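Local structure of GTPase-activating protein GYP1 (Saccharomyces cerevisiae, 1FKM) at residues Y68-S71 with L72-T75; G59-Q62 with R63-E67. The protein stimulates GTP hydrolysis by Ypt/Rab GTPases such as Ypt1 and Ypt7, supplying an arginine and a glutamine finger in trans from its TBC domain. All coordinates share one frame; numbering follows the deposited sequence.

Contact 1. Residues Y68-S71 with L72-T75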
# COMPACT_ATOMS: atom_id res chain seq x y z
N TYR A 68 3.49 -16.32 -13.24
CA TYR A 68 2.46 -15.31 -13.43
C TYR A 68 1.86 -15.49 -14.82
O TYR A 68 0.64 -15.58 -14.99
CB TYR A 68 3.06 -13.91 -13.32
CG TYR A 68 2.10 -12.80 -13.70
CD1 TYR A 68 1.05 -12.45 -12.86
CD2 TYR A 68 2.24 -12.12 -14.92
CE1 TYR A 68 0.14 -11.46 -13.22
CE2 TYR A 68 1.33 -11.12 -15.28
CZ TYR A 68 0.29 -10.80 -14.43
OH TYR A 68 -0.63 -9.84 -14.77
N ARG A 69 2.73 -15.54 -15.82
CA ARG A 69 2.33 -15.70 -17.22
C ARG A 69 1.49 -16.96 -17.43
O ARG A 69 0.42 -16.91 -18.03
CB ARG A 69 3.57 -15.76 -18.12
CG ARG A 69 4.31 -14.44 -18.28
CD ARG A 69 5.53 -14.62 -19.18
NE ARG A 69 6.13 -13.36 -19.60
CZ ARG A 69 6.84 -12.55 -18.82
NH1 ARG A 69 7.06 -12.87 -17.55
NH2 ARG A 69 7.34 -11.42 -19.30
N ASP A 70 1.99 -18.09 -16.93
CA ASP A 70 1.28 -19.36 -17.08
C ASP A 70 -0.09 -19.33 -16.40
O ASP A 70 -1.08 -19.81 -16.96
CB ASP A 70 2.10 -20.52 -16.50
CG ASP A 70 3.42 -20.72 -17.21
OD1 ASP A 70 3.51 -20.37 -18.41
OD2 ASP A 70 4.36 -21.25 -16.58
N SER A 71 -0.13 -18.76 -15.20
CA SER A 71 -1.38 -18.68 -14.46
C SER A 71 -2.41 -17.84 -15.21
O SER A 71 -3.59 -18.19 -15.27
CB SER A 71 -1.14 -18.06 -13.08
OG SER A 71 -0.30 -18.88 -12.30
N LEU A 72 -1.96 -16.74 -15.79
CA LEU A 72 -2.85 -15.86 -16.53
C LEU A 72 -3.32 -16.56 -17.81
O LEU A 72 -4.49 -16.46 -18.19
CB LEU A 72 -2.13 -14.55 -16.87
CG LEU A 72 -2.98 -13.28 -16.90
CD1 LEU A 72 -3.71 -13.11 -15.58
CD2 LEU A 72 -2.07 -12.09 -17.17
N LYS A 73 -2.40 -17.26 -18.46
CA LYS A 73 -2.72 -17.98 -19.69
C LYS A 73 -3.75 -19.07 -19.38
O LYS A 73 -4.70 -19.27 -20.14
CB LYS A 73 -1.46 -18.63 -20.26
CG LYS A 73 -1.65 -19.33 -21.59
CD LYS A 73 -0.41 -20.11 -21.98
CE LYS A 73 0.82 -19.21 -22.07
NZ LYS A 73 2.04 -19.99 -22.40
N HIS A 74 -3.56 -19.75 -18.26
CA HIS A 74 -4.46 -20.82 -17.83
C HIS A 74 -5.83 -20.27 -17.45
O HIS A 74 -6.85 -20.92 -17.70
CB HIS A 74 -3.85 -21.55 -16.64
CG HIS A 74 -4.69 -22.67 -16.11
ND1 HIS A 74 -4.98 -23.80 -16.85
CD2 HIS A 74 -5.31 -22.84 -14.92
CE1 HIS A 74 -5.73 -24.62 -16.13
NE2 HIS A 74 -5.94 -24.06 -14.96
N THR A 75 -5.87 -19.09 -16.85
CA THR A 75 -7.13 -18.49 -16.42
C THR A 75 -7.89 -17.78 -17.55
O THR A 75 -8.93 -17.17 -17.30
CB THR A 75 -6.90 -17.49 -15.27
OG1 THR A 75 -8.16 -17.00 -14.81
CG2 THR A 75 -6.06 -16.31 -15.74

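Contact 2. Residues G59-Q62 with R63-E67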
# COMPACT_ATOMS: atom_id res chain seq x y z
N GLY A 59 17.15 -16.71 -10.72
CA GLY A 59 16.31 -17.87 -10.92
C GLY A 59 14.94 -17.69 -10.29
O GLY A 59 13.93 -18.11 -10.86
N PHE A 60 14.91 -17.06 -9.12
CA PHE A 60 13.66 -16.83 -8.42
C PHE A 60 12.71 -16.00 -9.29
O PHE A 60 11.55 -16.36 -9.46
CB PHE A 60 13.90 -16.08 -7.11
CG PHE A 60 12.64 -15.67 -6.41
CD1 PHE A 60 11.95 -16.57 -5.61
CD2 PHE A 60 12.12 -14.39 -6.58
CE1 PHE A 60 10.76 -16.21 -4.99
CE2 PHE A 60 10.93 -14.02 -5.96
CZ PHE A 60 10.25 -14.93 -5.16
N LEU A 61 13.21 -14.89 -9.82
CA LEU A 61 12.40 -14.00 -10.65
C LEU A 61 11.93 -14.67 -11.94
O LEU A 61 10.77 -14.51 -12.34
CB LEU A 61 13.18 -12.72 -10.97
CG LEU A 61 13.43 -11.78 -9.78
CD1 LEU A 61 14.31 -10.63 -10.22
CD2 LEU A 61 12.10 -11.24 -9.25
N GLN A 62 12.81 -15.42 -12.59
CA GLN A 62 12.44 -16.11 -13.82
C GLN A 62 11.27 -17.04 -13.55
O GLN A 62 10.29 -17.05 -14.30
CB GLN A 62 13.62 -16.92 -14.36
CG GLN A 62 14.78 -16.09 -14.85
CD GLN A 62 15.94 -16.93 -15.35
OE1 GLN A 62 16.37 -17.87 -14.68
NE2 GLN A 62 16.45 -16.60 -16.53
N ARG A 63 11.35 -17.81 -12.47
CA ARG A 63 10.29 -18.74 -12.11
C ARG A 63 8.99 -18.05 -11.71
O ARG A 63 7.90 -18.48 -12.09
CB ARG A 63 10.76 -19.68 -11.00
CG ARG A 63 11.90 -20.60 -11.43
CD ARG A 63 12.26 -21.66 -10.39
NE ARG A 63 12.96 -21.12 -9.23
CZ ARG A 63 12.36 -20.67 -8.13
NH1 ARG A 63 11.04 -20.68 -8.04
NH2 ARG A 63 13.09 -20.21 -7.12
N LYS A 64 9.09 -16.98 -10.93
CA LYS A 64 7.90 -16.26 -10.49
C LYS A 64 7.21 -15.53 -11.64
O LYS A 64 5.99 -15.51 -11.73
CB LYS A 64 8.24 -15.26 -9.39
CG LYS A 64 8.80 -15.90 -8.13
CD LYS A 64 7.88 -16.99 -7.59
CE LYS A 64 6.55 -16.43 -7.11
NZ LYS A 64 5.68 -17.48 -6.50
N ARG A 65 8.01 -14.93 -12.52
CA ARG A 65 7.47 -14.20 -13.66
C ARG A 65 6.86 -15.16 -14.67
O ARG A 65 5.86 -14.85 -15.31
CB ARG A 65 8.57 -13.33 -14.28
CG ARG A 65 8.97 -12.18 -13.36
CD ARG A 65 10.21 -11.44 -13.83
NE ARG A 65 10.49 -10.29 -12.97
CZ ARG A 65 11.59 -9.55 -13.04
NH1 ARG A 65 12.53 -9.85 -13.93
NH2 ARG A 65 11.76 -8.51 -12.24
N LYS A 66 7.47 -16.34 -14.80
CA LYS A 66 6.95 -17.35 -15.71
C LYS A 66 5.64 -17.91 -15.13
O LYS A 66 4.69 -18.19 -15.88
CB LYS A 66 7.96 -18.49 -15.87
CG LYS A 66 7.50 -19.59 -16.81
CD LYS A 66 8.56 -20.69 -16.92
CE LYS A 66 8.09 -21.81 -17.82
NZ LYS A 66 6.86 -22.47 -17.28
N GLU A 67 5.59 -18.06 -13.81
CA GLU A 67 4.39 -18.58 -13.15
C GLU A 67 3.21 -17.62 -13.33
O GLU A 67 2.07 -18.04 -13.54
CB GLU A 67 4.65 -18.77 -11.65
CG GLU A 67 3.62 -19.64 -10.95
CD GLU A 67 3.80 -19.69 -9.45
OE1 GLU A 67 4.95 -19.53 -8.98
OE2 GLU A 67 2.80 -19.91 -8.73

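Contact 1. Residues Y68-S71 with L72-T75
Tyr68 runs beside Leu72, one helical turn on, and its phenol end overlaps a single methyl branch: Leu72 CD2 is 3.6 Å from Tyr68 OH and 3.8 Å from Tyr68 CZ. The methyl approaches the ring obliquely, at its hydroxyl-bearing end. Tyr68 CG stands trans to the backbone N (chi1 172°), which sends the ring alongside the leucine, both side chains pointing the same way. The hydroxyl goes past the methyl to a hydrogen bond with Glu175, so the polar end of this buried side chain is satisfied.

These residues form the last turns of helix 57-74, within the TBC domain. The i to i+4 bonding continues to the end: Leu72 N donates to Tyr68 O at 3.0 Å and His74 N to Asp70 O at 2.8 Å. The final bond, from Thr75 N to Ser71 O at 2.9 Å, is the most bent of the four across this boundary, with an N-H...O angle of 144°, and Thr75 has already left the helix. Its methyl CG2 packs 3.1 Å from Ser71 O, the same carbonyl that receives the amide.

On the outer side, Lys73 folds at its third torsion (chi3 -58°), bringing Lys73 NZ to 4.3 Å from Asp70 OD1. That is beyond a salt bridge, so any attraction is probably modest; the closer partner of the aspartate is Lys66, one turn back. Ser71 OG turns back to bond Glu67 O and also hydrogen-bonds Arg123 of helix 107-123, while Arg69 forms a salt bridge with Asp173 of helix 168-186, the two helices whose Leu119 and Ala176 touch Tyr68.

Contact 2. Residues G59-Q62 with R63-E67
Helix 57-74 of the TBC domain carries this contact as side-chain pairs three and four residues apart. Lys64 sets its CG over one face of the Phe60 ring: Lys64 CG is 3.6 Å from the ring centroid and 17° off the normal, a CH-pi contact. Bends at chi2 (-54°) and chi3 fold the lysine back on itself, and Lys64 NZ forms a salt bridge with Glu67 OE1 at 3.3 Å, its hydrogen bond weak. Leu61 and Arg65 run side by side, Leu61 CD1 lying over one face of the guanidinium, 3.9 Å from Arg65 NH2, while that NH2 pairs with Asp177. With an alanine here instead of Arg65, Asp177 is likely to lose this cation and the flank of Leu61 its guanidinium cover. Arg63 turns its guanidinium nearly perpendicular to the Phe60 ring (88°), with Arg63 NH2 3.7 Å from Phe60 CA. In the backbone, Arg65 N donates to Leu61 O at 2.8 Å. Helix 168-186 meets Arg65 through Asp173 and Ala176, its Trp180 makes a cation-pi contact with Lys64, and the loop bearing Tyr49 and Pro51 flanks Phe60.

Contacts 1 and 2 are consecutive parts of helix 57-74, their centres 13 Å apart, and both use i to i+4 backbone bonding. Their surroundings separate them. Contact 1 is partly buried, with three buried residues, and meets both helix 107-123 and helix 168-186; contact 2 has none buried and lies at the surface, meeting helix 168-186 and the loop around Tyr49. A difference in chemistry goes with this: aromatic-aliphatic packing with polar ends bonded to neighbouring helices in 68-75, against more exposed cationic side chains lying on hydrophobic groups in 59-67. A salt bridge from Lys66 to Asp70 joins the two. Both lie away from the arginine and glutamine fingers, Arg96 and Gln131.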